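Local atomic coordinates of Two-component system sensor histidine kinase (Bacteroides thetaiotaomicron, PDB entry 3OTT), a protein that probably senses saccharides outside the cell and relays the signal as a histidine kinase and transcription regulator. Residues B[101-114]-B[117-129]. Numbering follows the deposited sequence.
Sequences FPTDVRTMALQGDT and LGALNGLYTYQLQ
The rings of F101 and Y126 meet in a T-shaped stack: the CE1-CZ edge of F101 points into the face of Y126, with planes at 79° and F101 CE1 over the ring centre. A chi1 of -172° carries the Y126 ring away from its backbone N and toward F101, and its hydroxyl is hydrogen-bonded to T99. The P102 ring lies on one face of Y124 in a CH-pi contact, CG standing 3.8 Å from the ring centroid. L117 CD2 packs against M108 CG at 3.9 Å. Trading Y126 for an alanine would probably leave the F101 edge without its aromatic face and T99 without the phenol.

R106 N (2.8 Å) and T107 N (3.2 Å) both donate to G118 O, so two residues face one: a classic beta bulge, while G118 N returns a nearly straight bond to T107 O. T107 CG2 sits 3.6 Å from G118 CA, where a side chain at G118 would clash. On the D104 side of the bulge, L120 N donates to D104 O, and L120 CG lies over one face of the R106 guanidinium, itself in cation-pi contact with Y66.

At the far end L128 N donates to D113 O at 3.1 Å. The D113 carboxylate forms a salt bridge with R374 and a hydrogen bond with Y327, both of the second subunit.

Strands 105-111, 114-119, 122-127 and 133-136 form one blade of a beta-propeller in the extracellular sensor region: F101 and P102 are tied to it by aromatic and CH-pi packing, D104 by a backbone bond, while D113, Q127 and Q129 supply polar contacts to the second subunit.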
ATOM      1  N   PHE B 101     -26.826 -25.537  -1.229  1.00 26.51           N
ATOM      2  CA  PHE B 101     -25.408 -25.796  -1.367  1.00 24.79           C
ATOM      3  C   PHE B 101     -25.147 -27.293  -1.543  1.00 24.48           C
ATOM      4  O   PHE B 101     -25.920 -28.108  -1.068  1.00 25.27           O
ATOM      5  CB  PHE B 101     -24.698 -25.286  -0.112  1.00 22.75           C
ATOM      6  CG  PHE B 101     -24.533 -23.748  -0.058  1.00 24.96           C
ATOM      7  CD1 PHE B 101     -23.812 -23.047  -1.073  1.00 21.61           C
ATOM      8  CD2 PHE B 101     -25.059 -23.012   1.015  1.00 23.69           C
ATOM      9  CE1 PHE B 101     -23.652 -21.685  -1.012  1.00 25.26           C
ATOM     10  CE2 PHE B 101     -24.883 -21.610   1.104  1.00 24.62           C
ATOM     11  CZ  PHE B 101     -24.192 -20.939   0.091  1.00 25.21           C
ATOM     12  N   PRO B 102     -24.046 -27.670  -2.201  1.00 24.21           N
ATOM     13  CA  PRO B 102     -23.692 -29.084  -2.203  1.00 23.94           C
ATOM     14  C   PRO B 102     -23.311 -29.555  -0.795  1.00 22.86           C
ATOM     15  O   PRO B 102     -22.940 -28.749   0.041  1.00 22.76           O
ATOM     16  CB  PRO B 102     -22.467 -29.135  -3.114  1.00 24.03           C
ATOM     17  CG  PRO B 102     -21.840 -27.843  -2.963  1.00 25.64           C
ATOM     18  CD  PRO B 102     -22.992 -26.846  -2.822  1.00 24.10           C
ATOM     19  N   THR B 103     -23.433 -30.855  -0.564  1.00 22.22           N
ATOM     20  CA  THR B 103     -23.101 -31.525   0.669  1.00 20.49           C
ATOM     21  C   THR B 103     -21.584 -31.827   0.785  1.00 19.84           C
ATOM     22  O   THR B 103     -20.848 -31.751  -0.207  1.00 18.23           O
ATOM     23  CB  THR B 103     -23.908 -32.873   0.735  1.00 22.71           C
ATOM     24  OG1 THR B 103     -23.536 -33.721  -0.361  1.00 22.00           O
ATOM     25  CG2 THR B 103     -25.460 -32.633   0.704  1.00 19.35           C
ATOM     26  N   ASP B 104     -21.110 -32.156   1.993  1.00 18.08           N
ATOM     27  CA  ASP B 104     -19.742 -32.722   2.155  1.00 17.49           C
ATOM     28  C   ASP B 104     -18.623 -31.819   1.594  1.00 16.18           C
ATOM     29  O   ASP B 104     -17.733 -32.280   0.831  1.00 15.44           O
ATOM     30  CB  ASP B 104     -19.658 -34.122   1.505  1.00 17.80           C
ATOM     31  CG  ASP B 104     -20.748 -35.070   2.017  1.00 23.94           C
ATOM     32  OD1 ASP B 104     -20.944 -35.152   3.284  1.00 26.18           O
ATOM     33  OD2 ASP B 104     -21.431 -35.726   1.168  1.00 27.75           O
ATOM     34  N   VAL B 105     -18.698 -30.537   1.944  1.00 14.43           N
ATOM     35  CA  VAL B 105     -17.678 -29.576   1.650  1.00 12.29           C
ATOM     36  C   VAL B 105     -16.437 -29.843   2.529  1.00 13.66           C
ATOM     37  O   VAL B 105     -16.545 -30.112   3.789  1.00 11.88           O
ATOM     38  CB  VAL B 105     -18.234 -28.186   1.894  1.00 12.98           C
ATOM     39  CG1 VAL B 105     -17.167 -27.129   1.808  1.00  9.07           C
ATOM     40  CG2 VAL B 105     -19.384 -27.888   0.884  1.00 13.20           C
ATOM     41  N   ARG B 106     -15.272 -29.677   1.900  1.00 12.37           N
ATOM     42  CA  ARG B 106     -14.016 -30.060   2.509  1.00 14.76           C
ATOM     43  C   ARG B 106     -13.031 -28.914   2.414  1.00 15.59           C
ATOM     44  O   ARG B 106     -12.111 -28.832   3.210  1.00 17.41           O
ATOM     45  CB  ARG B 106     -13.415 -31.292   1.828  1.00 15.50           C
ATOM     46  CG  ARG B 106     -14.074 -32.609   2.134  1.00 17.55           C
ATOM     47  CD  ARG B 106     -13.821 -33.043   3.601  1.00 17.34           C
ATOM     48  NE  ARG B 106     -14.520 -34.303   3.902  1.00 14.08           N
ATOM     49  CZ  ARG B 106     -15.826 -34.372   4.151  1.00 17.91           C
ATOM     50  NH1 ARG B 106     -16.572 -33.261   4.112  1.00 17.02           N
ATOM     51  NH2 ARG B 106     -16.396 -35.539   4.463  1.00 16.57           N
ATOM     52  N   THR B 107     -13.215 -27.997   1.471  1.00 15.80           N
ATOM     53  CA  THR B 107     -12.223 -26.953   1.275  1.00 15.32           C
ATOM     54  C   THR B 107     -12.854 -25.754   0.636  1.00 15.50           C
ATOM     55  O   THR B 107     -13.816 -25.892  -0.152  1.00 15.33           O
ATOM     56  CB  THR B 107     -11.001 -27.476   0.388  1.00 16.47           C
ATOM     57  OG1 THR B 107     -10.100 -26.396   0.165  1.00 17.66           O
ATOM     58  CG2 THR B 107     -11.486 -27.940  -1.076  1.00 17.32           C
ATOM     59  N   MET B 108     -12.341 -24.564   0.949  1.00 16.02           N
ATOM     60  CA  MET B 108     -12.923 -23.286   0.431  1.00 15.95           C
ATOM     61  C   MET B 108     -11.819 -22.296   0.145  1.00 15.09           C
ATOM     62  O   MET B 108     -10.835 -22.314   0.846  1.00 15.36           O
ATOM     63  CB  MET B 108     -13.860 -22.646   1.427  1.00 16.34           C
ATOM     64  CG  MET B 108     -15.112 -23.454   1.760  1.00 22.32           C
ATOM     65  SD  MET B 108     -16.375 -22.672   2.900  1.00 30.75           S
ATOM     66  CE  MET B 108     -15.538 -22.576   4.355  1.00 26.04           C
ATOM     67  N   ALA B 109     -11.950 -21.470  -0.906  1.00 14.34           N
ATOM     68  CA  ALA B 109     -10.948 -20.446  -1.203  1.00 13.65           C
ATOM     69  C   ALA B 109     -11.639 -19.337  -1.914  1.00 14.12           C
ATOM     70  O   ALA B 109     -12.400 -19.594  -2.876  1.00 15.32           O
ATOM     71  CB  ALA B 109      -9.848 -21.006  -2.052  1.00 13.90           C
ATOM     72  N   LEU B 110     -11.419 -18.110  -1.438  1.00 13.47           N
ATOM     73  CA  LEU B 110     -11.962 -16.901  -2.103  1.00 14.67           C
ATOM     74  C   LEU B 110     -11.090 -16.421  -3.264  1.00 14.51           C
ATOM     75  O   LEU B 110      -9.849 -16.475  -3.170  1.00 13.27           O
ATOM     76  CB  LEU B 110     -11.914 -15.752  -1.142  1.00 16.04           C
ATOM     77  CG  LEU B 110     -13.147 -15.466  -0.355  1.00 20.02           C
ATOM     78  CD1 LEU B 110     -12.730 -14.528   0.803  1.00 21.13           C
ATOM     79  CD2 LEU B 110     -14.237 -14.847  -1.287  1.00 19.55           C
ATOM     80  N   GLN B 111     -11.736 -15.908  -4.304  1.00 13.54           N
ATOM     81  CA  GLN B 111     -11.086 -15.306  -5.427  1.00 14.66           C
ATOM     82  C   GLN B 111     -11.872 -14.038  -5.706  1.00 16.25           C
ATOM     83  O   GLN B 111     -12.857 -14.081  -6.401  1.00 15.94           O
ATOM     84  CB  GLN B 111     -11.085 -16.249  -6.659  1.00 16.05           C
ATOM     85  CG  GLN B 111     -10.168 -15.742  -7.804  1.00 16.30           C
ATOM     86  CD  GLN B 111     -10.314 -16.522  -9.061  1.00 19.01           C
ATOM     87  OE1 GLN B 111     -11.281 -17.261  -9.247  1.00 23.12           O
ATOM     88  NE2 GLN B 111      -9.335 -16.408  -9.927  1.00 20.41           N
ATOM     89  N   GLY B 112     -11.463 -12.909  -5.105  1.00 17.50           N
ATOM     90  CA  GLY B 112     -12.184 -11.675  -5.294  1.00 18.31           C
ATOM     91  C   GLY B 112     -13.532 -11.872  -4.640  1.00 19.06           C
ATOM     92  O   GLY B 112     -13.595 -12.139  -3.434  1.00 20.46           O
ATOM     93  N   ASP B 113     -14.608 -11.778  -5.406  1.00 19.17           N
ATOM     94  CA  ASP B 113     -15.941 -11.918  -4.809  1.00 19.66           C
ATOM     95  C   ASP B 113     -16.605 -13.207  -5.228  1.00 19.01           C
ATOM     96  O   ASP B 113     -17.795 -13.293  -5.295  1.00 18.87           O
ATOM     97  CB  ASP B 113     -16.781 -10.743  -5.220  1.00 21.46           C
ATOM     98  CG  ASP B 113     -17.835 -10.380  -4.178  1.00 22.64           C
ATOM     99  OD1 ASP B 113     -17.594 -10.562  -2.988  1.00 27.05           O
ATOM    100  OD2 ASP B 113     -18.896  -9.885  -4.575  1.00 25.65           O
ATOM    101  N   THR B 114     -15.784 -14.208  -5.546  1.00 19.09           N
ATOM    102  CA  THR B 114     -16.218 -15.531  -5.846  1.00 19.11           C
ATOM    103  C   THR B 114     -15.600 -16.510  -4.838  1.00 18.16           C
ATOM    104  O   THR B 114     -14.378 -16.507  -4.664  1.00 17.74           O
ATOM    105  CB  THR B 114     -15.776 -15.915  -7.247  1.00 19.11           C
ATOM    106  OG1 THR B 114     -16.443 -15.067  -8.181  1.00 21.73           O
ATOM    107  CG2 THR B 114     -16.217 -17.286  -7.533  1.00 21.27           C
ATOM    108  N   LEU B 117     -15.579 -23.818  -3.806  1.00 15.97           N
ATOM    109  CA  LEU B 117     -15.997 -24.854  -2.871  1.00 14.50           C
ATOM    110  C   LEU B 117     -15.544 -26.156  -3.454  1.00 13.24           C
ATOM    111  O   LEU B 117     -15.879 -26.486  -4.608  1.00 14.10           O
ATOM    112  CB  LEU B 117     -17.558 -24.922  -2.756  1.00 14.46           C
ATOM    113  CG  LEU B 117     -18.299 -23.609  -2.445  1.00 16.33           C
ATOM    114  CD1 LEU B 117     -19.860 -23.703  -2.479  1.00 18.18           C
ATOM    115  CD2 LEU B 117     -17.786 -23.049  -1.059  1.00 18.82           C
ATOM    116  N   GLY B 118     -14.794 -26.910  -2.658  1.00 12.77           N
ATOM    117  CA  GLY B 118     -14.462 -28.281  -2.992  1.00 12.81           C
ATOM    118  C   GLY B 118     -15.183 -29.275  -2.074  1.00 14.68           C
ATOM    119  O   GLY B 118     -15.136 -29.146  -0.837  1.00 14.29           O
ATOM    120  N   ALA B 119     -15.776 -30.296  -2.671  1.00 14.39           N
ATOM    121  CA  ALA B 119     -16.594 -31.253  -1.947  1.00 15.74           C
ATOM    122  C   ALA B 119     -16.240 -32.700  -2.304  1.00 16.21           C
ATOM    123  O   ALA B 119     -15.456 -32.958  -3.220  1.00 17.08           O
ATOM    124  CB  ALA B 119     -18.106 -30.977  -2.218  1.00 14.88           C
ATOM    125  N   LEU B 120     -16.810 -33.646  -1.569  1.00 17.86           N
ATOM    126  CA  LEU B 120     -16.533 -35.049  -1.793  1.00 19.24           C
ATOM    127  C   LEU B 120     -16.991 -35.471  -3.166  1.00 21.04           C
ATOM    128  O   LEU B 120     -16.409 -36.420  -3.730  1.00 21.31           O
ATOM    129  CB  LEU B 120     -17.186 -35.938  -0.732  1.00 18.96           C
ATOM    130  CG  LEU B 120     -16.410 -36.069   0.590  1.00 19.98           C
ATOM    131  CD1 LEU B 120     -16.916 -37.271   1.411  1.00 20.25           C
ATOM    132  CD2 LEU B 120     -14.875 -36.159   0.381  1.00 15.64           C
ATOM    133  N   ASN B 121     -18.041 -34.818  -3.690  1.00 21.67           N
ATOM    134  CA  ASN B 121     -18.467 -35.108  -5.068  1.00 23.43           C
ATOM    135  C   ASN B 121     -18.654 -33.943  -6.047  1.00 21.74           C
ATOM    136  O   ASN B 121     -19.550 -33.970  -6.856  1.00 23.18           O
ATOM    137  CB  ASN B 121     -19.659 -36.113  -5.115  1.00 25.91           C
ATOM    138  CG  ASN B 121     -19.721 -36.924  -6.498  1.00 30.03           C
ATOM    139  OD1 ASN B 121     -20.721 -36.873  -7.242  1.00 33.13           O
ATOM    140  ND2 ASN B 121     -18.648 -37.646  -6.807  1.00 33.99           N
ATOM    141  N   GLY B 122     -17.786 -32.936  -5.998  1.00 20.34           N
ATOM    142  CA  GLY B 122     -17.740 -31.904  -7.026  1.00 17.71           C
ATOM    143  C   GLY B 122     -17.006 -30.639  -6.572  1.00 17.58           C
ATOM    144  O   GLY B 122     -16.706 -30.444  -5.378  1.00 15.89           O
ATOM    145  N   LEU B 123     -16.719 -29.787  -7.554  1.00 16.49           N
ATOM    146  CA  LEU B 123     -16.061 -28.536  -7.377  1.00 15.87           C
ATOM    147  C   LEU B 123     -17.014 -27.472  -7.856  1.00 16.03           C
ATOM    148  O   LEU B 123     -17.675 -27.647  -8.909  1.00 14.62           O
ATOM    149  CB  LEU B 123     -14.758 -28.468  -8.212  1.00 15.88           C
ATOM    150  CG  LEU B 123     -13.956 -27.159  -8.222  1.00 15.77           C
ATOM    151  CD1 LEU B 123     -13.322 -26.869  -6.828  1.00 10.88           C
ATOM    152  CD2 LEU B 123     -12.862 -27.153  -9.341  1.00 17.00           C
ATOM    153  N   TYR B 124     -17.078 -26.358  -7.094  1.00 14.22           N
ATOM    154  CA  TYR B 124     -18.104 -25.359  -7.369  1.00 14.85           C
ATOM    155  C   TYR B 124     -17.551 -23.964  -7.218  1.00 13.78           C
ATOM    156  O   TYR B 124     -16.550 -23.725  -6.534  1.00 14.04           O
ATOM    157  CB  TYR B 124     -19.336 -25.530  -6.418  1.00 15.60           C
ATOM    158  CG  TYR B 124     -19.886 -26.936  -6.434  1.00 18.07           C
ATOM    159  CD1 TYR B 124     -19.297 -27.944  -5.668  1.00 16.85           C
ATOM    160  CD2 TYR B 124     -20.980 -27.264  -7.250  1.00 17.81           C
ATOM    161  CE1 TYR B 124     -19.802 -29.251  -5.694  1.00 19.52           C
ATOM    162  CE2 TYR B 124     -21.498 -28.528  -7.263  1.00 20.24           C
ATOM    163  CZ  TYR B 124     -20.886 -29.524  -6.504  1.00 20.04           C
ATOM    164  OH  TYR B 124     -21.401 -30.777  -6.526  1.00 23.67           O
ATOM    165  N   THR B 125     -18.247 -23.045  -7.837  1.00 13.70           N
ATOM    166  CA  THR B 125     -18.031 -21.653  -7.616  1.00 14.10           C
ATOM    167  C   THR B 125     -19.305 -21.041  -7.035  1.00 14.62           C
ATOM    168  O   THR B 125     -20.439 -21.477  -7.342  1.00 13.16           O
ATOM    169  CB  THR B 125     -17.545 -21.080  -8.955  1.00 16.24           C
ATOM    170  OG1 THR B 125     -16.129 -20.825  -8.866  1.00 22.30           O
ATOM    171  CG2 THR B 125     -18.232 -19.944  -9.397  1.00 13.35           C
ATOM    172  N   TYR B 126     -19.120 -20.056  -6.154  1.00 14.54           N
ATOM    173  CA  TYR B 126     -20.237 -19.327  -5.580  1.00 15.53           C
ATOM    174  C   TYR B 126     -19.967 -17.838  -5.594  1.00 15.89           C
ATOM    175  O   TYR B 126     -19.072 -17.362  -4.913  1.00 16.11           O
ATOM    176  CB  TYR B 126     -20.504 -19.788  -4.151  1.00 15.41           C
ATOM    177  CG  TYR B 126     -21.770 -19.209  -3.537  1.00 21.45           C
ATOM    178  CD1 TYR B 126     -23.007 -19.289  -4.212  1.00 23.45           C
ATOM    179  CD2 TYR B 126     -21.741 -18.567  -2.289  1.00 21.57           C
ATOM    180  CE1 TYR B 126     -24.200 -18.792  -3.645  1.00 23.95           C
ATOM    181  CE2 TYR B 126     -22.921 -18.055  -1.717  1.00 22.77           C
ATOM    182  CZ  TYR B 126     -24.140 -18.166  -2.390  1.00 25.29           C
ATOM    183  OH  TYR B 126     -25.299 -17.647  -1.823  1.00 24.19           O
ATOM    184  N   GLN B 127     -20.776 -17.120  -6.354  1.00 15.81           N
ATOM    185  CA  GLN B 127     -20.555 -15.747  -6.641  1.00 17.51           C
ATOM    186  C   GLN B 127     -21.341 -14.977  -5.582  1.00 16.56           C
ATOM    187  O   GLN B 127     -22.502 -15.162  -5.445  1.00 17.90           O
ATOM    188  CB  GLN B 127     -20.943 -15.423  -8.116  1.00 17.80           C
ATOM    189  CG  GLN B 127     -20.164 -14.235  -8.769  1.00 19.00           C
ATOM    190  CD  GLN B 127     -20.422 -12.840  -8.060  1.00 23.46           C
ATOM    191  OE1 GLN B 127     -21.548 -12.472  -7.753  1.00 22.64           O
ATOM    192  NE2 GLN B 127     -19.356 -12.065  -7.878  1.00 25.25           N
ATOM    193  N   LEU B 128     -20.684 -14.159  -4.786  1.00 17.14           N
ATOM    194  CA  LEU B 128     -21.310 -13.706  -3.524  1.00 17.20           C
ATOM    195  C   LEU B 128     -22.337 -12.625  -3.742  1.00 17.72           C
ATOM    196  O   LEU B 128     -23.215 -12.459  -2.904  1.00 18.43           O
ATOM    197  CB  LEU B 128     -20.263 -13.232  -2.529  1.00 15.76           C
ATOM    198  CG  LEU B 128     -19.272 -14.326  -2.074  1.00 18.50           C
ATOM    199  CD1 LEU B 128     -18.128 -13.678  -1.295  1.00 14.79           C
ATOM    200  CD2 LEU B 128     -19.969 -15.428  -1.203  1.00 15.42           C
ATOM    201  N   GLN B 129     -22.235 -11.880  -4.845  1.00 17.15           N
ATOM    202  CA  GLN B 129     -23.254 -10.892  -5.139  1.00 18.18           C
ATOM    203  C   GLN B 129     -24.480 -11.520  -5.793  1.00 19.97           C
ATOM    204  O   GLN B 129     -25.609 -11.329  -5.340  1.00 18.36           O
ATOM    205  CB  GLN B 129     -22.726  -9.787  -6.051  1.00 17.38           C
ATOM    206  CG  GLN B 129     -23.666  -8.608  -6.133  1.00 15.97           C
ATOM    207  CD  GLN B 129     -23.503  -7.632  -4.909  1.00 18.24           C
ATOM    208  OE1 GLN B 129     -22.890  -7.972  -3.892  1.00 18.16           O
ATOM    209  NE2 GLN B 129     -23.999  -6.425  -5.051  1.00 15.40           N
TER
HETATM  210  O   HOH W   1     -20.505 -33.267  -2.737  1.00  5.39           O